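Local coordinates for GGDEF and EAL domain-containing protein (Vibrio cholerae O1 str. 2010EL-1786, PDB 6PWK) that binds c-di-GMP as a LapD-type receptor and probably regulates large adhesins in cell adhesion and biofilm formation, at residues A17-A29 with D68-N80. Sequence-based numbering, arbitrary orientation.
Sequences AYLDPVSHLGNRA and DGMVRELADRLKN. With C2E (9,9'-[(2R,3R,3aS,5S,7aR,9R,10R,10aS,12S,14aR)-3,5,10,12-tetrahydroxy-5,12-dioxidooctahydro-2H,7H-difuro[3,2-d:3',2'-j][1,3,7,9,2,8]tetraoxadiphosphacyclododecine-2,9-diyl]bis(2-amino-1,9-dihydro-6H-purin-6-one)), chain D.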
ATOM      1  N   ALA A  17      -5.986  25.227  11.840  1.00 80.69           N
ATOM      2  CA  ALA A  17      -5.008  25.453  10.783  1.00 73.25           C
ATOM      3  C   ALA A  17      -3.634  24.903  11.148  1.00 74.68           C
ATOM      4  O   ALA A  17      -2.928  24.377  10.281  1.00 76.36           O
ATOM      5  CB  ALA A  17      -4.919  26.946  10.469  1.00 76.04           C
ATOM      6  N   TYR A  18      -3.239  25.006  12.421  1.00 72.07           N
ATOM      7  CA  TYR A  18      -1.860  24.746  12.817  1.00 65.21           C
ATOM      8  C   TYR A  18      -1.679  23.635  13.843  1.00 69.44           C
ATOM      9  O   TYR A  18      -0.531  23.293  14.146  1.00 76.52           O
ATOM     10  CB  TYR A  18      -1.218  26.027  13.367  1.00 55.87           C
ATOM     11  CG  TYR A  18      -1.068  27.133  12.345  1.00 69.00           C
ATOM     12  CD1 TYR A  18      -0.706  26.843  11.035  1.00 73.32           C
ATOM     13  CD2 TYR A  18      -1.294  28.459  12.686  1.00 66.12           C
ATOM     14  CE1 TYR A  18      -0.569  27.849  10.096  1.00 78.35           C
ATOM     15  CE2 TYR A  18      -1.160  29.469  11.754  1.00 68.40           C
ATOM     16  CZ  TYR A  18      -0.797  29.159  10.460  1.00 76.09           C
ATOM     17  OH  TYR A  18      -0.662  30.161   9.526  1.00 82.73           O
ATOM     18  N   LEU A  19      -2.750  23.063  14.390  1.00 64.23           N
ATOM     19  CA  LEU A  19      -2.632  22.036  15.419  1.00 67.21           C
ATOM     20  C   LEU A  19      -3.114  20.695  14.885  1.00 74.60           C
ATOM     21  O   LEU A  19      -4.209  20.602  14.318  1.00 77.36           O
ATOM     22  CB  LEU A  19      -3.426  22.410  16.674  1.00 68.39           C
ATOM     23  CG  LEU A  19      -3.235  21.485  17.879  1.00 73.24           C
ATOM     24  CD1 LEU A  19      -1.960  21.841  18.630  1.00 76.95           C
ATOM     25  CD2 LEU A  19      -4.441  21.527  18.804  1.00 79.16           C
ATOM     26  N   ASP A  20      -2.297  19.663  15.072  1.00 78.62           N
ATOM     27  CA  ASP A  20      -2.687  18.305  14.711  1.00 76.27           C
ATOM     28  C   ASP A  20      -3.529  17.704  15.831  1.00 76.86           C
ATOM     29  O   ASP A  20      -3.058  17.632  16.972  1.00 81.38           O
ATOM     30  CB  ASP A  20      -1.455  17.446  14.454  1.00 78.34           C
ATOM     31  CG  ASP A  20      -1.786  15.972  14.332  1.00 78.14           C
ATOM     32  OD1 ASP A  20      -2.438  15.586  13.339  1.00 79.93           O
ATOM     33  OD2 ASP A  20      -1.394  15.199  15.230  1.00 70.57           O
ATOM     34  N   PRO A  21      -4.762  17.269  15.557  1.00 72.90           N
ATOM     35  CA  PRO A  21      -5.629  16.798  16.652  1.00 77.15           C
ATOM     36  C   PRO A  21      -5.098  15.576  17.382  1.00 89.33           C
ATOM     37  O   PRO A  21      -5.320  15.446  18.593  1.00 95.07           O
ATOM     38  CB  PRO A  21      -6.955  16.493  15.937  1.00 69.73           C
ATOM     39  CG  PRO A  21      -6.911  17.303  14.683  1.00 70.68           C
ATOM     40  CD  PRO A  21      -5.473  17.330  14.270  1.00 70.10           C
ATOM     41  N   VAL A  22      -4.404  14.674  16.688  1.00 86.21           N
ATOM     42  CA  VAL A  22      -3.956  13.434  17.317  1.00 77.45           C
ATOM     43  C   VAL A  22      -2.856  13.717  18.335  1.00 77.03           C
ATOM     44  O   VAL A  22      -2.998  13.424  19.528  1.00 79.88           O
ATOM     45  CB  VAL A  22      -3.487  12.427  16.254  1.00 75.31           C
ATOM     46  CG1 VAL A  22      -3.184  11.081  16.896  1.00 82.91           C
ATOM     47  CG2 VAL A  22      -4.535  12.283  15.160  1.00 73.40           C
ATOM     48  N   SER A  23      -1.745  14.292  17.877  1.00 78.45           N
ATOM     49  CA  SER A  23      -0.595  14.512  18.745  1.00 77.84           C
ATOM     50  C   SER A  23      -0.771  15.705  19.675  1.00 79.40           C
ATOM     51  O   SER A  23      -0.026  15.820  20.653  1.00 78.54           O
ATOM     52  CB  SER A  23       0.667  14.712  17.905  1.00 74.16           C
ATOM     53  OG  SER A  23       0.560  15.872  17.096  1.00 70.03           O
ATOM     54  N   HIS A  24      -1.731  16.586  19.394  1.00 85.96           N
ATOM     55  CA  HIS A  24      -1.875  17.858  20.101  1.00 91.77           C
ATOM     56  C   HIS A  24      -0.589  18.681  20.032  1.00 83.80           C
ATOM     57  O   HIS A  24      -0.286  19.466  20.935  1.00 87.69           O
ATOM     58  CB  HIS A  24      -2.311  17.657  21.557  1.00107.01           C
ATOM     59  CG  HIS A  24      -3.000  18.846  22.149  1.00122.68           C
ATOM     60  ND1 HIS A  24      -4.304  19.176  21.846  1.00125.56           N
ATOM     61  CD2 HIS A  24      -2.566  19.789  23.018  1.00128.97           C
ATOM     62  CE1 HIS A  24      -4.644  20.268  22.507  1.00129.39           C
ATOM     63  NE2 HIS A  24      -3.608  20.661  23.225  1.00129.80           N
ATOM     64  N   LEU A  25       0.177  18.492  18.963  1.00 75.23           N
ATOM     65  CA  LEU A  25       1.344  19.297  18.638  1.00 76.36           C
ATOM     66  C   LEU A  25       1.040  20.122  17.395  1.00 73.09           C
ATOM     67  O   LEU A  25      -0.029  20.006  16.792  1.00 74.71           O
ATOM     68  CB  LEU A  25       2.571  18.409  18.419  1.00 82.52           C
ATOM     69  CG  LEU A  25       3.161  17.674  19.622  1.00 89.81           C
ATOM     70  CD1 LEU A  25       4.247  16.713  19.166  1.00 85.40           C
ATOM     71  CD2 LEU A  25       3.713  18.669  20.629  1.00 96.57           C
ATOM     72  N   GLY A  26       1.993  20.965  17.011  1.00 72.21           N
ATOM     73  CA  GLY A  26       1.865  21.671  15.753  1.00 71.80           C
ATOM     74  C   GLY A  26       1.854  20.707  14.583  1.00 71.26           C
ATOM     75  O   GLY A  26       2.493  19.653  14.612  1.00 75.46           O
ATOM     76  N   ASN A  27       1.096  21.057  13.550  1.00 69.60           N
ATOM     77  CA  ASN A  27       1.043  20.223  12.357  1.00 66.46           C
ATOM     78  C   ASN A  27       2.206  20.591  11.436  1.00 67.76           C
ATOM     79  O   ASN A  27       3.127  21.318  11.817  1.00 69.58           O
ATOM     80  CB  ASN A  27      -0.318  20.350  11.671  1.00 66.54           C
ATOM     81  CG  ASN A  27      -0.632  21.768  11.233  1.00 63.78           C
ATOM     82  OD1 ASN A  27       0.204  22.667  11.321  1.00 61.85           O
ATOM     83  ND2 ASN A  27      -1.851  21.972  10.748  1.00 62.96           N
ATOM     84  N   ARG A  28       2.172  20.087  10.202  1.00 65.59           N
ATOM     85  CA  ARG A  28       3.267  20.344   9.275  1.00 57.53           C
ATOM     86  C   ARG A  28       3.323  21.814   8.875  1.00 71.34           C
ATOM     87  O   ARG A  28       4.412  22.394   8.781  1.00 80.46           O
ATOM     88  CB  ARG A  28       3.124  19.452   8.040  1.00 51.95           C
ATOM     89  CG  ARG A  28       4.244  19.609   7.029  1.00 47.62           C
ATOM     90  CD  ARG A  28       4.039  18.701   5.828  1.00 45.73           C
ATOM     91  NE  ARG A  28       5.142  18.815   4.879  1.00 60.41           N
ATOM     92  CZ  ARG A  28       6.283  18.143   4.979  1.00 59.33           C
ATOM     93  NH1 ARG A  28       6.474  17.306   5.991  1.00 55.79           N
ATOM     94  NH2 ARG A  28       7.236  18.308   4.072  1.00 57.44           N
ATOM     95  N   ALA A  29       2.163  22.434   8.642  1.00 73.27           N
ATOM     96  CA  ALA A  29       2.142  23.842   8.259  1.00 59.64           C
ATOM     97  C   ALA A  29       2.674  24.728   9.378  1.00 60.75           C
ATOM     98  O   ALA A  29       3.358  25.725   9.118  1.00 62.92           O
ATOM     99  CB  ALA A  29       0.724  24.259   7.871  1.00 51.86           C
ATOM    100  N   ASP A  68      -3.353   6.007  17.656  1.00 90.17           N
ATOM    101  CA  ASP A  68      -3.512   7.415  18.009  1.00 91.24           C
ATOM    102  C   ASP A  68      -3.110   7.667  19.455  1.00 92.07           C
ATOM    103  O   ASP A  68      -2.493   8.694  19.767  1.00 92.19           O
ATOM    104  CB  ASP A  68      -4.954   7.862  17.770  1.00 91.44           C
ATOM    105  CG  ASP A  68      -5.310   7.927  16.299  1.00 90.43           C
ATOM    106  OD1 ASP A  68      -4.535   7.398  15.473  1.00 93.51           O
ATOM    107  OD2 ASP A  68      -6.362   8.512  15.969  1.00 91.05           O
ATOM    108  N   GLY A  69      -3.451   6.739  20.353  1.00 90.85           N
ATOM    109  CA  GLY A  69      -3.048   6.884  21.744  1.00 91.07           C
ATOM    110  C   GLY A  69      -1.543   6.888  21.928  1.00 93.13           C
ATOM    111  O   GLY A  69      -1.022   7.589  22.800  1.00100.83           O
ATOM    112  N   MET A  70      -0.824   6.114  21.113  1.00 88.52           N
ATOM    113  CA  MET A  70       0.632   6.097  21.210  1.00 89.46           C
ATOM    114  C   MET A  70       1.236   7.375  20.641  1.00 93.11           C
ATOM    115  O   MET A  70       2.244   7.876  21.155  1.00 89.70           O
ATOM    116  CB  MET A  70       1.196   4.871  20.492  1.00 82.92           C
ATOM    117  CG  MET A  70       2.691   4.693  20.669  1.00 84.52           C
ATOM    118  SD  MET A  70       3.155   4.607  22.408  1.00 93.21           S
ATOM    119  CE  MET A  70       3.717   2.913  22.515  1.00103.31           C
ATOM    120  N   VAL A  71       0.637   7.914  19.575  1.00 88.62           N
ATOM    121  CA  VAL A  71       1.081   9.199  19.041  1.00 81.66           C
ATOM    122  C   VAL A  71       0.923  10.286  20.096  1.00 77.60           C
ATOM    123  O   VAL A  71       1.826  11.102  20.315  1.00 77.80           O
ATOM    124  CB  VAL A  71       0.309   9.544  17.755  1.00 79.39           C
ATOM    125  CG1 VAL A  71       0.529  11.000  17.377  1.00 78.18           C
ATOM    126  CG2 VAL A  71       0.734   8.631  16.620  1.00 74.89           C
ATOM    127  N   ARG A  72      -0.231  10.310  20.766  1.00 78.79           N
ATOM    128  CA  ARG A  72      -0.448  11.275  21.839  1.00 82.61           C
ATOM    129  C   ARG A  72       0.529  11.052  22.987  1.00 87.60           C
ATOM    130  O   ARG A  72       1.078  12.013  23.539  1.00 82.82           O
ATOM    131  CB  ARG A  72      -1.889  11.184  22.341  1.00 81.60           C
ATOM    132  CG  ARG A  72      -2.142  11.919  23.648  1.00 84.08           C
ATOM    133  CD  ARG A  72      -1.988  13.421  23.489  1.00 84.79           C
ATOM    134  NE  ARG A  72      -2.979  13.977  22.575  1.00 88.37           N
ATOM    135  CZ  ARG A  72      -4.225  14.276  22.923  1.00 92.43           C
ATOM    136  NH1 ARG A  72      -4.635  14.066  24.166  1.00 98.96           N
ATOM    137  NH2 ARG A  72      -5.061  14.781  22.027  1.00 90.10           N
ATOM    138  N   GLU A  73       0.754   9.790  23.363  1.00 90.51           N
ATOM    139  CA  GLU A  73       1.682   9.490  24.447  1.00 92.43           C
ATOM    140  C   GLU A  73       3.085   9.985  24.116  1.00 89.46           C
ATOM    141  O   GLU A  73       3.689  10.733  24.892  1.00 86.33           O
ATOM    142  CB  GLU A  73       1.689   7.988  24.735  1.00 97.51           C
ATOM    143  CG  GLU A  73       2.668   7.552  25.822  1.00108.77           C
ATOM    144  CD  GLU A  73       2.143   7.773  27.232  1.00120.94           C
ATOM    145  OE1 GLU A  73       1.431   8.772  27.466  1.00123.90           O
ATOM    146  OE2 GLU A  73       2.444   6.938  28.111  1.00125.80           O
ATOM    147  N   LEU A  74       3.615   9.586  22.956  1.00 90.11           N
ATOM    148  CA  LEU A  74       4.928  10.071  22.542  1.00 84.75           C
ATOM    149  C   LEU A  74       4.950  11.592  22.462  1.00 85.88           C
ATOM    150  O   LEU A  74       5.933  12.226  22.860  1.00 89.05           O
ATOM    151  CB  LEU A  74       5.318   9.452  21.200  1.00 83.41           C
ATOM    152  CG  LEU A  74       6.594   9.975  20.533  1.00 78.12           C
ATOM    153  CD1 LEU A  74       7.783   9.905  21.479  1.00 73.71           C
ATOM    154  CD2 LEU A  74       6.882   9.197  19.261  1.00 79.28           C
ATOM    155  N   ALA A  75       3.868  12.195  21.966  1.00 89.84           N
ATOM    156  CA  ALA A  75       3.796  13.652  21.907  1.00 91.29           C
ATOM    157  C   ALA A  75       3.782  14.256  23.305  1.00 99.00           C
ATOM    158  O   ALA A  75       4.535  15.193  23.596  1.00101.53           O
ATOM    159  CB  ALA A  75       2.562  14.086  21.120  1.00 87.02           C
ATOM    160  N   ASP A  76       2.929  13.728  24.189  1.00103.11           N
ATOM    161  CA  ASP A  76       2.880  14.225  25.561  1.00106.68           C
ATOM    162  C   ASP A  76       4.219  14.041  26.262  1.00117.75           C
ATOM    163  O   ASP A  76       4.703  14.946  26.951  1.00119.35           O
ATOM    164  CB  ASP A  76       1.772  13.520  26.346  1.00106.82           C
ATOM    165  CG  ASP A  76       0.385  13.952  25.917  1.00112.18           C
ATOM    166  OD1 ASP A  76       0.262  15.015  25.276  1.00114.08           O
ATOM    167  OD2 ASP A  76      -0.586  13.231  26.230  1.00114.49           O
ATOM    168  N   ARG A  77       4.832  12.864  26.108  1.00123.29           N
ATOM    169  CA  ARG A  77       6.120  12.622  26.746  1.00128.26           C
ATOM    170  C   ARG A  77       7.204  13.517  26.156  1.00122.61           C
ATOM    171  O   ARG A  77       8.089  13.993  26.878  1.00129.99           O
ATOM    172  CB  ARG A  77       6.505  11.150  26.606  1.00131.24           C
ATOM    173  CG  ARG A  77       5.525  10.188  27.258  1.00136.43           C
ATOM    174  CD  ARG A  77       5.593  10.254  28.770  1.00140.78           C
ATOM    175  NE  ARG A  77       4.751   9.234  29.389  1.00142.51           N
ATOM    176  CZ  ARG A  77       4.646   9.050  30.700  1.00147.11           C
ATOM    177  NH1 ARG A  77       5.330   9.820  31.535  1.00147.50           N
ATOM    178  NH2 ARG A  77       3.856   8.098  31.175  1.00151.67           N
ATOM    179  N   LEU A  78       7.146  13.764  24.846  1.00110.59           N
ATOM    180  CA  LEU A  78       8.186  14.563  24.204  1.00 99.54           C
ATOM    181  C   LEU A  78       8.070  16.033  24.581  1.00108.74           C
ATOM    182  O   LEU A  78       9.084  16.691  24.839  1.00110.92           O
ATOM    183  CB  LEU A  78       8.113  14.390  22.685  1.00 83.25           C
ATOM    184  CG  LEU A  78       9.239  14.994  21.845  1.00 79.20           C
ATOM    185  CD1 LEU A  78      10.582  14.412  22.254  1.00 75.21           C
ATOM    186  CD2 LEU A  78       8.980  14.760  20.364  1.00 77.09           C
ATOM    187  N   LYS A  79       6.846  16.564  24.630  1.00118.27           N
ATOM    188  CA  LYS A  79       6.683  18.002  24.822  1.00125.44           C
ATOM    189  C   LYS A  79       6.842  18.402  26.284  1.00124.51           C
ATOM    190  O   LYS A  79       7.426  19.451  26.579  1.00126.81           O
ATOM    191  CB  LYS A  79       5.328  18.457  24.270  1.00130.29           C
ATOM    192  CG  LYS A  79       4.110  17.957  25.026  1.00135.46           C
ATOM    193  CD  LYS A  79       2.867  18.033  24.156  1.00132.93           C
ATOM    194  CE  LYS A  79       1.606  17.819  24.970  1.00132.72           C
ATOM    195  NZ  LYS A  79       0.416  17.623  24.096  1.00125.33           N
ATOM    196  N   ASN A  80       6.346  17.583  27.216  1.00120.88           N
ATOM    197  CA  ASN A  80       6.483  17.925  28.628  1.00120.58           C
ATOM    198  C   ASN A  80       7.932  17.827  29.085  1.00127.59           C
ATOM    199  O   ASN A  80       8.322  18.489  30.054  1.00130.24           O
ATOM    200  CB  ASN A  80       5.583  17.032  29.479  1.00113.63           C
ATOM    201  CG  ASN A  80       4.531  17.823  30.233  1.00107.61           C
ATOM    202  OD1 ASN A  80       3.528  18.250  29.659  1.00 97.31           O
ATOM    203  ND2 ASN A  80       4.759  18.031  31.525  1.00109.89           N
TER
HETATM  204  P1  C2E D 702      11.952  15.027  -2.081  1.00 60.51           P
HETATM  205  O2P C2E D 702      11.049  13.885  -1.686  1.00 62.34           O
HETATM  206  O1P C2E D 702      12.576  14.569  -3.363  1.00 56.05           O
HETATM  207  O5' C2E D 702      11.160  16.378  -2.540  1.00 61.63           O
HETATM  208  C5' C2E D 702      11.788  17.287  -3.386  1.00 68.28           C
HETATM  209  C4' C2E D 702      10.716  18.390  -3.543  1.00 75.40           C
HETATM  210  O4' C2E D 702       9.645  17.867  -4.073  1.00 78.54           O
HETATM  211  C3' C2E D 702      10.231  18.695  -2.112  1.00 73.17           C
HETATM  212  O3' C2E D 702      10.964  19.657  -1.517  1.00 69.12           O
HETATM  213  C2' C2E D 702       8.765  19.136  -2.295  1.00 70.42           C
HETATM  214  O2' C2E D 702       8.676  20.623  -2.366  1.00 79.69           O
HETATM  215  C1' C2E D 702       8.399  18.693  -3.471  1.00 73.14           C
HETATM  216  N9  C2E D 702       7.184  17.918  -3.426  1.00 73.69           N
HETATM  217  C8  C2E D 702       7.790  16.810  -2.931  1.00 72.85           C
HETATM  218  N7  C2E D 702       6.816  15.879  -2.779  1.00 65.52           N
HETATM  219  C5  C2E D 702       5.649  16.397  -3.175  1.00 70.61           C
HETATM  220  C6  C2E D 702       4.197  15.865  -3.249  1.00 80.94           C
HETATM  221  O6  C2E D 702       3.918  14.763  -2.911  1.00 85.05           O
HETATM  222  N1  C2E D 702       3.128  16.695  -3.739  1.00 86.93           N
HETATM  223  C2  C2E D 702       3.401  18.049  -4.168  1.00 86.03           C
HETATM  224  N2  C2E D 702       2.399  18.979  -4.679  1.00 95.45           N
HETATM  225  N3  C2E D 702       4.774  18.524  -4.086  1.00 79.51           N
HETATM  226  C4  C2E D 702       5.889  17.667  -3.582  1.00 72.80           C
HETATM  227  P11 C2E D 702      10.639  19.778   0.113  1.00 76.38           P
HETATM  228  O21 C2E D 702       9.200  19.727   0.578  1.00 83.57           O
HETATM  229  O11 C2E D 702      11.092  21.155   0.514  1.00 67.25           O
HETATM  230  O5A C2E D 702      11.727  18.747   0.818  1.00 77.94           O
HETATM  231  C5A C2E D 702      12.863  18.428   0.060  1.00 66.63           C
HETATM  232  C4A C2E D 702      13.514  17.257   0.677  1.00 64.72           C
HETATM  233  O4A C2E D 702      13.448  17.322   1.984  1.00 68.71           O
HETATM  234  C3A C2E D 702      12.670  15.879   0.217  1.00 68.50           C
HETATM  235  O3A C2E D 702      13.221  15.304  -1.055  1.00 76.25           O
HETATM  236  C2A C2E D 702      12.828  15.076   1.119  1.00 69.79           C
HETATM  237  O2A C2E D 702      14.103  14.312   0.874  1.00 66.83           O
HETATM  238  C1A C2E D 702      12.926  15.983   2.461  1.00 65.00           C
HETATM  239  N91 C2E D 702      11.763  16.105   3.067  1.00 67.19           N
HETATM  240  C81 C2E D 702      10.807  17.032   2.887  1.00 67.80           C
HETATM  241  N71 C2E D 702       9.821  16.740   3.752  1.00 64.20           N
HETATM  242  C51 C2E D 702      10.176  15.660   4.445  1.00 65.49           C
HETATM  243  C61 C2E D 702       9.476  14.874   5.550  1.00 62.06           C
HETATM  244  O61 C2E D 702       8.414  15.239   5.907  1.00 61.53           O
HETATM  245  N11 C2E D 702      10.074  13.720   6.153  1.00 63.63           N
HETATM  246  C21 C2E D 702      11.371  13.281   5.710  1.00 55.04           C
HETATM  247  N21 C2E D 702      11.995  12.108   6.309  1.00 53.82           N
HETATM  248  N31 C2E D 702      12.035  14.043   4.649  1.00 54.66           N
HETATM  249  C41 C2E D 702      11.400  15.250   4.025  1.00 63.86           C
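Bends at chi2 (66°) and chi3 (64°) bring the Arg72 guanidinium up to the backbone carbonyls of the loop that leads into helix 28-41, while Val22 CG1, anti to the backbone N, rests against helix 53-80. This joins the loop between helices 3-18 and 28-41 of the GGDEF domain to the long helix following its first strand. Arg72 NE donates to Val22 O at 3.1 Å, a bent bond (143°) tilted from both the guanidinium and carbonyl planes; Pro21 O lies at the guanidinium edge. Beside this bond, Val22 CG1 meets Val71 CG1 at 3.7 Å, the two side chains crossing nearly at right angles. Ala75 CB sits against the Ser23 backbone and Leu25 CD1. Lys79 runs extended beyond CG, laying CD against Leu25 CD2 at 3.7 Å, while NZ forms a salt bridge with Asp76 OD1 and reaches the edge of the His24 ring. The loop keeps its shape through an Asx motif and an ST turn: Asp20 OD2, also paired with Arg91, accepts from Ser23 N and OG, and Ser23 OG accepts from Leu25 N. Beyond the loop, extended Arg28 grips one c-di-GMP guanine, NH1 donating to O61 at 2.8 Å and NH2 to N71 at 3.0 Å.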